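4-oxalocrotonate tautomerase family enzyme (Burkholderia sp. RPE67, PDB 6VVM) belongs to the tautomerase superfamily and forms a trimer whose chains each contain two beta-alpha-beta units. Local coordinates at residues Gly22-Thr27 with Val38-Thr43. Numbering follows the deposited sequence.
Sequences GLTRAT and VRILLT
Thr24 OG1, facing Val38 and Ile40 from the helix, is gripped by two polar partners. It donates to the backbone carbonyl of Ile20, one turn earlier in its own helix, and it accepts a bond of 2.9 Å from a water whose other proton goes to Val38 O at 3.0 Å from the water oxygen. With chi1 at -61°, OG1 lies beside the backbone N, where the carbonyl of the preceding turn comes within range. The segments share no direct hydrogen bond; this water bridges them.

Around that bridge the segments meet by van der Waals contact. The terminal methyl of Ile40 reaches the helix: Ile40 CD1 comes to 3.4 Å from the hydroxyl oxygen Thr24 OG1 and makes an apolar contact of 3.9 Å with Leu23 CB, and so touches two successive helical residues. Val38 spreads its two methyls between Thr24 and Thr27. Val38 CG1, anti to the backbone N (chi1 179°), rests against the same hydroxyl oxygen, 3.8 Å from Thr24 OG1, while Val38 CG2 meets Thr27 CG2 at 3.9 Å.

Thr27 illustrates how a helix can absorb a hydroxyl at a buried face. Its OG1 donates to Leu23 O over 2.8 Å, tilted 21° from the carbonyl plane, and the same oxygen also accepts from Thr27 N. With the hydroxyl turned back to the helix, the methyl is left to meet valine.

The contact seats helix 13-31 against strand 39-45 in the first beta-alpha-beta crossover, whose other strand, 2-8, runs parallel alongside. Leu23 and Thr27 also pack against helix 74-92, whereas Arg39 to Leu41 pair antiparallel with a strand of the second subunit, carrying the sheet across the interface.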
loop_
_atom_site.group_PDB
_atom_site.type_symbol
_atom_site.label_atom_id
_atom_site.label_comp_id
_atom_site.label_asym_id
_atom_site.label_seq_id
_atom_site.Cartn_x
_atom_site.Cartn_y
_atom_site.Cartn_z
ATOM N N GLY A 22 -7.115 3.170 19.679
ATOM C CA GLY A 22 -5.977 2.547 20.334
ATOM C C GLY A 22 -4.699 2.660 19.527
ATOM O O GLY A 22 -3.626 2.890 20.083
ATOM N N LEU A 23 -4.793 2.485 18.200
ATOM C CA LEU A 23 -3.606 2.591 17.354
ATOM C C LEU A 23 -3.041 4.006 17.357
ATOM O O LEU A 23 -1.831 4.202 17.186
ATOM C CB LEU A 23 -3.944 2.148 15.926
ATOM C CG LEU A 23 -4.295 0.662 15.778
ATOM C CD1 LEU A 23 -4.675 0.408 14.331
ATOM C CD2 LEU A 23 -3.115 -0.210 16.138
ATOM N N THR A 24 -3.902 5.006 17.506
ATOM C CA THR A 24 -3.405 6.372 17.597
ATOM C C THR A 24 -2.666 6.580 18.915
ATOM O O THR A 24 -1.550 7.104 18.934
ATOM C CB THR A 24 -4.567 7.360 17.424
ATOM O OG1 THR A 24 -5.147 7.166 16.123
ATOM C CG2 THR A 24 -4.088 8.818 17.532
ATOM N N ARG A 25 -3.260 6.142 20.030
ATOM C CA ARG A 25 -2.558 6.211 21.309
ATOM C C ARG A 25 -1.270 5.408 21.259
ATOM O O ARG A 25 -0.263 5.793 21.864
ATOM C CB ARG A 25 -3.449 5.692 22.434
ATOM C CG ARG A 25 -4.730 6.450 22.611
ATOM C CD ARG A 25 -5.617 5.760 23.661
ATOM N NE ARG A 25 -6.881 6.468 23.782
ATOM C CZ ARG A 25 -7.078 7.500 24.596
ATOM N NH1 ARG A 25 -6.099 7.928 25.386
ATOM N NH2 ARG A 25 -8.262 8.090 24.634
ATOM N N ALA A 26 -1.284 4.292 20.532
ATOM C CA ALA A 26 -0.099 3.451 20.440
ATOM C C ALA A 26 1.019 4.181 19.725
ATOM O O ALA A 26 2.191 4.060 20.106
ATOM C CB ALA A 26 -0.434 2.142 19.705
ATOM N N THR A 27 0.662 4.943 18.682
ATOM C CA THR A 27 1.650 5.640 17.877
ATOM C C THR A 27 2.196 6.846 18.626
ATOM O O THR A 27 3.410 7.067 18.647
ATOM C CB THR A 27 1.018 6.053 16.541
ATOM O OG1 THR A 27 0.548 4.879 15.857
ATOM C CG2 THR A 27 2.025 6.784 15.651
ATOM N N VAL A 38 -1.724 11.478 13.160
ATOM C CA VAL A 38 -1.905 10.054 12.872
ATOM C C VAL A 38 -3.157 9.888 12.029
ATOM O O VAL A 38 -4.265 10.173 12.499
ATOM C CB VAL A 38 -1.993 9.236 14.166
ATOM C CG1 VAL A 38 -2.220 7.742 13.847
ATOM C CG2 VAL A 38 -0.730 9.433 14.978
ATOM N N ARG A 39 -2.976 9.436 10.781
ATOM C CA ARG A 39 -4.060 9.087 9.873
ATOM C C ARG A 39 -4.117 7.570 9.717
ATOM O O ARG A 39 -3.085 6.923 9.507
ATOM C CB ARG A 39 -3.867 9.746 8.497
ATOM C CG ARG A 39 -4.149 11.249 8.480
ATOM C CD ARG A 39 -3.408 11.969 7.342
ATOM N NE ARG A 39 -1.959 11.819 7.475
ATOM C CZ ARG A 39 -1.186 12.596 8.236
ATOM N NH1 ARG A 39 0.127 12.382 8.300
ATOM N NH2 ARG A 39 -1.718 13.588 8.936
ATOM N N ILE A 40 -5.311 7.001 9.826
ATOM C CA ILE A 40 -5.476 5.551 9.753
ATOM C C ILE A 40 -6.463 5.187 8.654
ATOM O O ILE A 40 -7.537 5.785 8.540
ATOM C CB ILE A 40 -5.941 4.970 11.102
ATOM C CG1 ILE A 40 -4.919 5.301 12.191
ATOM C CG2 ILE A 40 -6.171 3.446 11.000
ATOM C CD1 ILE A 40 -5.348 4.893 13.540
ATOM N N LEU A 41 -6.139 4.155 7.886
ATOM C CA LEU A 41 -7.118 3.545 7.001
ATOM C C LEU A 41 -7.196 2.070 7.328
ATOM O O LEU A 41 -6.165 1.395 7.413
ATOM C CB LEU A 41 -6.788 3.747 5.510
ATOM C CG LEU A 41 -5.424 3.361 4.931
ATOM C CD1 LEU A 41 -5.562 2.959 3.428
ATOM C CD2 LEU A 41 -4.435 4.502 5.078
ATOM N N LEU A 42 -8.411 1.588 7.556
ATOM C CA LEU A 42 -8.676 0.171 7.743
ATOM C C LEU A 42 -9.113 -0.397 6.400
ATOM O O LEU A 42 -10.012 0.155 5.760
ATOM C CB LEU A 42 -9.762 -0.063 8.794
ATOM C CG LEU A 42 -9.492 0.649 10.123
ATOM C CD1 LEU A 42 -10.663 0.454 11.073
ATOM C CD2 LEU A 42 -8.183 0.143 10.715
ATOM N N THR A 43 -8.456 -1.467 5.967
ATOM C CA THR A 43 -8.762 -2.113 4.688
ATOM C C THR A 43 -9.356 -3.484 4.996
ATOM O O THR A 43 -8.628 -4.447 5.267
ATOM C CB THR A 43 -7.514 -2.195 3.813
ATOM O OG1 THR A 43 -7.089 -0.866 3.477
ATOM C CG2 THR A 43 -7.814 -2.961 2.500
HETATM O O HOH W 1 -6.261 8.334 13.732
#